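Fatty acid CoA ligase (Marinactinospora thermotolerans, PDB 6SQ8) is a member of the ANL superfamily of AMP-binding enzymes, built from a large N-terminal part and a smaller C-terminal domain, and holds adenosine monophosphate in this model. Local coordinates at residues R62-R67 against E208-T213; E16-G21 against A29-Q34. All coordinates share one frame; numbering follows the deposited sequence.

Interaction 1 of 2, residues R62-R67 against E208-T213; sequences RAIALR and ELAQCT
The guanidinium of Arg67 and the side-chain amide of Gln211 are the flat groups that meet where helix residues 62-67 pass helix residues 208-213. One guanidinium face receives the backbone of the other helix: Glu208 N stands above the plane, toward the rim, with Arg67 NH2 3.7 Å from Glu208 N. The Gln211 amide comes at an oblique angle, its plane turned 70° from that of the guanidinium, and touches chiefly the aliphatic arm, with Gln211 NE2 3.4 Å from Arg67 CD. Gln211 OE1 lies 4.0 Å from Arg67 NE. With CG anti to the backbone N (chi1 -175°) and the chain extended as far as NE, the arginine reaches across to the start of the partner segment.

The polar ends are settled by third parties. Gln211 OE1 is hydrogen-bonded to Tyr6 OH and NE2 to Gln71 OE1, which fixes the amide's rotation, while Arg67 NH1 makes a weak hydrogen bond to Leu202 O. The side chain of Glu208 comes within about 5 Å of the bound 1-ethanoyl-9H-pyrido[3,4-b]indole-3-carboxylic acid, so this helix also approaches the ligand.

Beside the Arg67-Gln211 pair the contact is apolar and sparse. Ile64 CD1 rests 4.3 Å from Ala210 CB, and these two residues have the nearest CA atoms, 7.2 Å apart. The short helix axes cross almost at right angles (85°) with a closest approach of 10.5 Å, so the contact is confined to a few buried residues.

Within the fold, Val220 of strand 219-222 touches both Ile64 and Ala210, helix 28-44 lies against Ala65, and helix 175-189 packs on Glu208, placing the crossing in a helical layer over the strands.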
loop_
_atom_site.group_PDB
_atom_site.type_symbol
_atom_site.label_atom_id
_atom_site.label_comp_id
_atom_site.label_asym_id
_atom_site.label_seq_id
_atom_site.Cartn_x
_atom_site.Cartn_y
_atom_site.Cartn_z
ATOM N N ARG A 62 11.756 16.629 4.770
ATOM C CA ARG A 62 10.906 17.628 5.407
ATOM C C ARG A 62 9.448 17.149 5.414
ATOM O O ARG A 62 8.689 17.493 6.306
ATOM C CB ARG A 62 11.046 18.999 4.742
ATOM C CG ARG A 62 12.281 19.777 5.188
ATOM C CD ARG A 62 12.331 21.150 4.519
ATOM N NE ARG A 62 13.533 21.902 4.880
ATOM C CZ ARG A 62 14.741 21.665 4.371
ATOM N NH1 ARG A 62 14.925 20.725 3.461
ATOM N NH2 ARG A 62 15.782 22.353 4.800
ATOM N N ALA A 63 9.065 16.342 4.434
ATOM C CA ALA A 63 7.692 15.851 4.355
ATOM C C ALA A 63 7.408 14.849 5.483
ATOM O O ALA A 63 6.244 14.663 5.880
ATOM C CB ALA A 63 7.420 15.250 2.993
ATOM N N ILE A 64 8.468 14.186 5.956
ATOM C CA ILE A 64 8.416 13.277 7.096
ATOM C C ILE A 64 8.051 14.084 8.355
ATOM O O ILE A 64 7.137 13.676 9.135
ATOM C CB ILE A 64 9.750 12.506 7.257
ATOM C CG1 ILE A 64 9.976 11.529 6.108
ATOM C CG2 ILE A 64 9.818 11.801 8.598
ATOM C CD1 ILE A 64 11.274 10.775 6.189
ATOM N N ALA A 65 8.770 15.209 8.537
ATOM C CA ALA A 65 8.564 16.166 9.621
ATOM C C ALA A 65 7.150 16.747 9.552
ATOM O O ALA A 65 6.513 16.941 10.588
ATOM C CB ALA A 65 9.601 17.257 9.551
ATOM N N LEU A 66 6.675 17.047 8.338
ATOM C CA LEU A 66 5.401 17.734 8.176
ATOM C C LEU A 66 4.276 16.849 8.724
ATOM O O LEU A 66 3.402 17.336 9.423
ATOM C CB LEU A 66 5.164 18.096 6.705
ATOM C CG LEU A 66 3.796 18.709 6.386
ATOM C CD1 LEU A 66 3.603 19.990 7.165
ATOM C CD2 LEU A 66 3.621 18.975 4.902
ATOM N N ARG A 67 4.302 15.555 8.385
ATOM C CA ARG A 67 3.219 14.639 8.774
ATOM C C ARG A 67 3.160 14.579 10.304
ATOM O O ARG A 67 2.084 14.671 10.913
ATOM C CB ARG A 67 3.437 13.248 8.178
ATOM C CG ARG A 67 2.310 12.238 8.411
ATOM C CD ARG A 67 2.813 10.813 8.220
ATOM N NE ARG A 67 1.815 9.825 7.817
ATOM C CZ ARG A 67 1.677 9.344 6.587
ATOM N NH1 ARG A 67 2.322 9.922 5.587
ATOM N NH2 ARG A 67 0.904 8.293 6.364
ATOM N N GLU A 208 3.815 6.013 6.645
ATOM C CA GLU A 208 3.607 5.253 7.870
ATOM C C GLU A 208 4.857 4.415 8.175
ATOM O O GLU A 208 5.254 4.287 9.331
ATOM C CB GLU A 208 2.359 4.370 7.796
ATOM C CG GLU A 208 2.161 3.475 9.026
ATOM C CD GLU A 208 1.927 4.207 10.353
ATOM O OE1 GLU A 208 1.293 5.305 10.343
ATOM O OE2 GLU A 208 2.373 3.686 11.414
ATOM N N LEU A 209 5.478 3.845 7.139
ATOM C CA LEU A 209 6.673 3.037 7.340
ATOM C C LEU A 209 7.808 3.930 7.852
ATOM O O LEU A 209 8.637 3.484 8.653
ATOM C CB LEU A 209 7.076 2.331 6.041
ATOM C CG LEU A 209 6.130 1.232 5.554
ATOM C CD1 LEU A 209 6.514 0.763 4.168
ATOM C CD2 LEU A 209 6.097 0.054 6.507
ATOM N N ALA A 210 7.860 5.178 7.377
ATOM C CA ALA A 210 8.863 6.113 7.838
ATOM C C ALA A 210 8.675 6.347 9.344
ATOM O O ALA A 210 9.646 6.362 10.111
ATOM C CB ALA A 210 8.774 7.397 7.054
ATOM N N GLN A 211 7.414 6.515 9.756
ATOM C CA GLN A 211 7.091 6.747 11.172
ATOM C C GLN A 211 7.455 5.515 12.012
ATOM O O GLN A 211 8.062 5.665 13.072
ATOM C CB GLN A 211 5.629 7.170 11.332
ATOM C CG GLN A 211 5.413 8.627 10.948
ATOM C CD GLN A 211 4.048 9.173 11.274
ATOM O OE1 GLN A 211 3.057 8.441 11.390
ATOM N NE2 GLN A 211 3.993 10.493 11.357
ATOM N N CYS A 212 7.112 4.309 11.526
ATOM C CA CYS A 212 7.510 3.070 12.186
ATOM C C CYS A 212 9.034 3.027 12.343
ATOM O O CYS A 212 9.549 2.665 13.377
ATOM C CB CYS A 212 7.027 1.858 11.407
ATOM S SG CYS A 212 5.233 1.668 11.467
ATOM N N THR A 213 9.750 3.413 11.292
ATOM C CA THR A 213 11.203 3.377 11.270
ATOM C C THR A 213 11.755 4.345 12.321
ATOM O O THR A 213 12.661 3.985 13.096
ATOM C CB THR A 213 11.737 3.674 9.867
ATOM O OG1 THR A 213 11.188 2.649 9.046
ATOM C CG2 THR A 213 13.246 3.687 9.776
#

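Interaction 2 of 2, residues E16-G21 against A29-Q34; sequences EVAVTG and ARLRHQ
A water molecule spans Glu16 and Ala29, donating a hydrogen bond to Glu16 O at 3.1 Å and accepting from Ala29 N at 3.2 Å. It thus ties the backbone just before strand 17-20 to an N-H in the first turn of the helix that carries residues 29-34, and so stands in for a direct polar link between the two.

The rest of the contact is a small apolar patch gathered round one leucine. Leu31 brings its CD2 branch onto the methyl of Ala18, with Leu31 CD2 3.5 Å from Ala18 CB, and the base of the same side chain also comes near, Leu31 CB lying 4.1 Å from Ala18 CB. Val19 joins more loosely from the next position of the strand, Val19 CG2 being 4.5 Å from Leu31 CD2. The reach of the leucine follows from its first torsion, which sets CG anti to the backbone N (chi1 172°) and carries the fork out to the strand.

Two consecutive strand residues can serve the same neighbour because the strand is irregular here. Ala18 and Val19 both face Val26 in a classic beta bulge, and the psi of Ala18 (-46°) departs from the extended values that would send neighbouring side chains to opposite sides. Both residues therefore point toward the helix, and the backbone of each is hydrogen-bonded to Val26.

Strand 17-20 forms an antiparallel pair with 25-27, and the chain then enters helix 28-44, which folds back over the hairpin it has just left. On its other edge the strand runs parallel to strand 219-222, Val19 also meets Trp61 of helix 61-72, and Leu214 of helix 205-215 touches both Ala18 and Leu31.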
loop_
_atom_site.group_PDB
_atom_site.type_symbol
_atom_site.label_atom_id
_atom_site.label_comp_id
_atom_site.label_asym_id
_atom_site.label_seq_id
_atom_site.Cartn_x
_atom_site.Cartn_y
_atom_site.Cartn_z
ATOM N N GLU A 16 19.994 8.863 16.566
ATOM C CA GLU A 16 21.119 9.746 16.214
ATOM C C GLU A 16 20.916 10.300 14.802
ATOM O O GLU A 16 20.900 11.526 14.609
ATOM C CB GLU A 16 22.463 9.013 16.292
ATOM C CG GLU A 16 23.017 8.862 17.696
ATOM C CD GLU A 16 23.537 10.157 18.295
ATOM O OE1 GLU A 16 24.035 11.009 17.508
ATOM O OE2 GLU A 16 23.436 10.319 19.539
ATOM N N VAL A 17 20.719 9.396 13.824
ATOM C CA VAL A 17 20.499 9.767 12.411
ATOM C C VAL A 17 19.104 9.321 11.958
ATOM O O VAL A 17 18.765 8.142 12.015
ATOM C CB VAL A 17 21.596 9.191 11.499
ATOM C CG1 VAL A 17 21.398 9.588 10.047
ATOM C CG2 VAL A 17 22.987 9.611 11.952
ATOM N N ALA A 18 18.307 10.281 11.480
ATOM C CA ALA A 18 16.893 10.060 11.226
ATOM C C ALA A 18 16.634 9.733 9.747
ATOM O O ALA A 18 15.904 8.800 9.456
ATOM C CB ALA A 18 16.105 11.254 11.673
ATOM N N VAL A 19 17.229 10.501 8.821
ATOM C CA VAL A 19 17.000 10.336 7.386
ATOM C C VAL A 19 18.334 10.403 6.630
ATOM O O VAL A 19 19.227 11.092 7.039
ATOM C CB VAL A 19 16.024 11.399 6.856
ATOM C CG1 VAL A 19 15.460 11.009 5.498
ATOM C CG2 VAL A 19 14.906 11.687 7.842
ATOM N N THR A 20 18.449 9.652 5.526
ATOM C CA THR A 20 19.527 9.766 4.539
ATOM C C THR A 20 18.900 9.751 3.147
ATOM O O THR A 20 17.869 9.117 2.932
ATOM C CB THR A 20 20.541 8.614 4.634
ATOM O OG1 THR A 20 20.833 8.355 6.001
ATOM C CG2 THR A 20 21.842 8.903 3.920
ATOM N N GLY A 21 19.555 10.409 2.191
ATOM C CA GLY A 21 19.066 10.498 0.824
ATOM C C GLY A 21 20.178 10.821 -0.162
ATOM O O GLY A 21 21.355 10.461 0.069
ATOM N N ALA A 29 18.389 15.244 15.879
ATOM C CA ALA A 29 18.347 16.611 16.375
ATOM C C ALA A 29 17.659 17.498 15.341
ATOM O O ALA A 29 16.691 18.200 15.644
ATOM C CB ALA A 29 19.739 17.111 16.669
ATOM N N ARG A 30 18.151 17.428 14.103
ATOM C CA ARG A 30 17.737 18.365 13.102
ATOM C C ARG A 30 16.284 18.110 12.683
ATOM O O ARG A 30 15.552 19.054 12.355
ATOM C CB ARG A 30 18.688 18.322 11.911
ATOM C CG ARG A 30 18.423 19.440 10.916
ATOM C CD ARG A 30 19.568 19.550 9.924
ATOM N NE ARG A 30 19.130 20.209 8.706
ATOM C CZ ARG A 30 19.527 19.866 7.488
ATOM N NH1 ARG A 30 20.362 18.839 7.318
ATOM N NH2 ARG A 30 19.117 20.587 6.457
ATOM N N LEU A 31 15.878 16.841 12.684
ATOM C CA LEU A 31 14.505 16.490 12.306
ATOM C C LEU A 31 13.538 16.929 13.412
ATOM O O LEU A 31 12.470 17.504 13.129
ATOM C CB LEU A 31 14.408 14.986 12.042
ATOM C CG LEU A 31 12.992 14.447 11.819
ATOM C CD1 LEU A 31 12.333 15.076 10.602
ATOM C CD2 LEU A 31 13.005 12.931 11.711
ATOM N N ARG A 32 13.917 16.645 14.667
ATOM C CA ARG A 32 13.128 17.045 15.838
ATOM C C ARG A 32 12.868 18.554 15.765
ATOM O O ARG A 32 11.710 18.997 15.879
ATOM C CB ARG A 32 13.852 16.682 17.139
ATOM C CG ARG A 32 13.815 15.212 17.521
ATOM C CD ARG A 32 14.897 14.922 18.557
ATOM N NE ARG A 32 14.977 13.530 18.989
ATOM C CZ ARG A 32 14.027 12.909 19.694
ATOM N NH1 ARG A 32 12.964 13.584 20.106
ATOM N NH2 ARG A 32 14.126 11.611 19.952
ATOM N N HIS A 33 13.949 19.311 15.512
ATOM C CA HIS A 33 13.899 20.753 15.356
ATOM C C HIS A 33 12.853 21.150 14.290
ATOM O O HIS A 33 12.053 22.068 14.507
ATOM C CB HIS A 33 15.306 21.307 15.059
ATOM C CG HIS A 33 15.319 22.788 14.828
ATOM N ND1 HIS A 33 15.025 23.359 13.588
ATOM C CD2 HIS A 33 15.552 23.825 15.671
ATOM C CE1 HIS A 33 15.091 24.674 13.686
ATOM N NE2 HIS A 33 15.408 24.982 14.954
ATOM N N GLN A 34 12.852 20.455 13.147
ATOM C CA GLN A 34 11.950 20.787 12.035
ATOM C C GLN A 34 10.488 20.523 12.405
ATOM O O GLN A 34 9.598 21.230 11.946
ATOM C CB GLN A 34 12.344 20.028 10.771
ATOM C CG GLN A 34 13.032 20.946 9.776
ATOM C CD GLN A 34 12.066 21.657 8.865
ATOM O OE1 GLN A 34 10.929 21.236 8.666
ATOM N NE2 GLN A 34 12.525 22.748 8.280
HETATM O O HOH W 1 21.159 13.807 16.652
#

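The two contacts come in series along the chain, interaction 2 closing before interaction 1 opens, and their centres lie 11 Å apart. Helix 28-44 joins them: Leu31, whose CD2 branch serves interaction 2, turns its other methyl to the helix of interaction 1, with Leu31 CD1 3.7 Å from Ala65 CB. Gln34 packs beside Arg62 in the same interface. Strand 219-222 is a second element common to both. Helices 28-44, 61-72 and 205-215 thus pack against one another, linking the N-terminal hairpin with much later segments inside one AMP-binding family region, the last helix approaching a bound ligand.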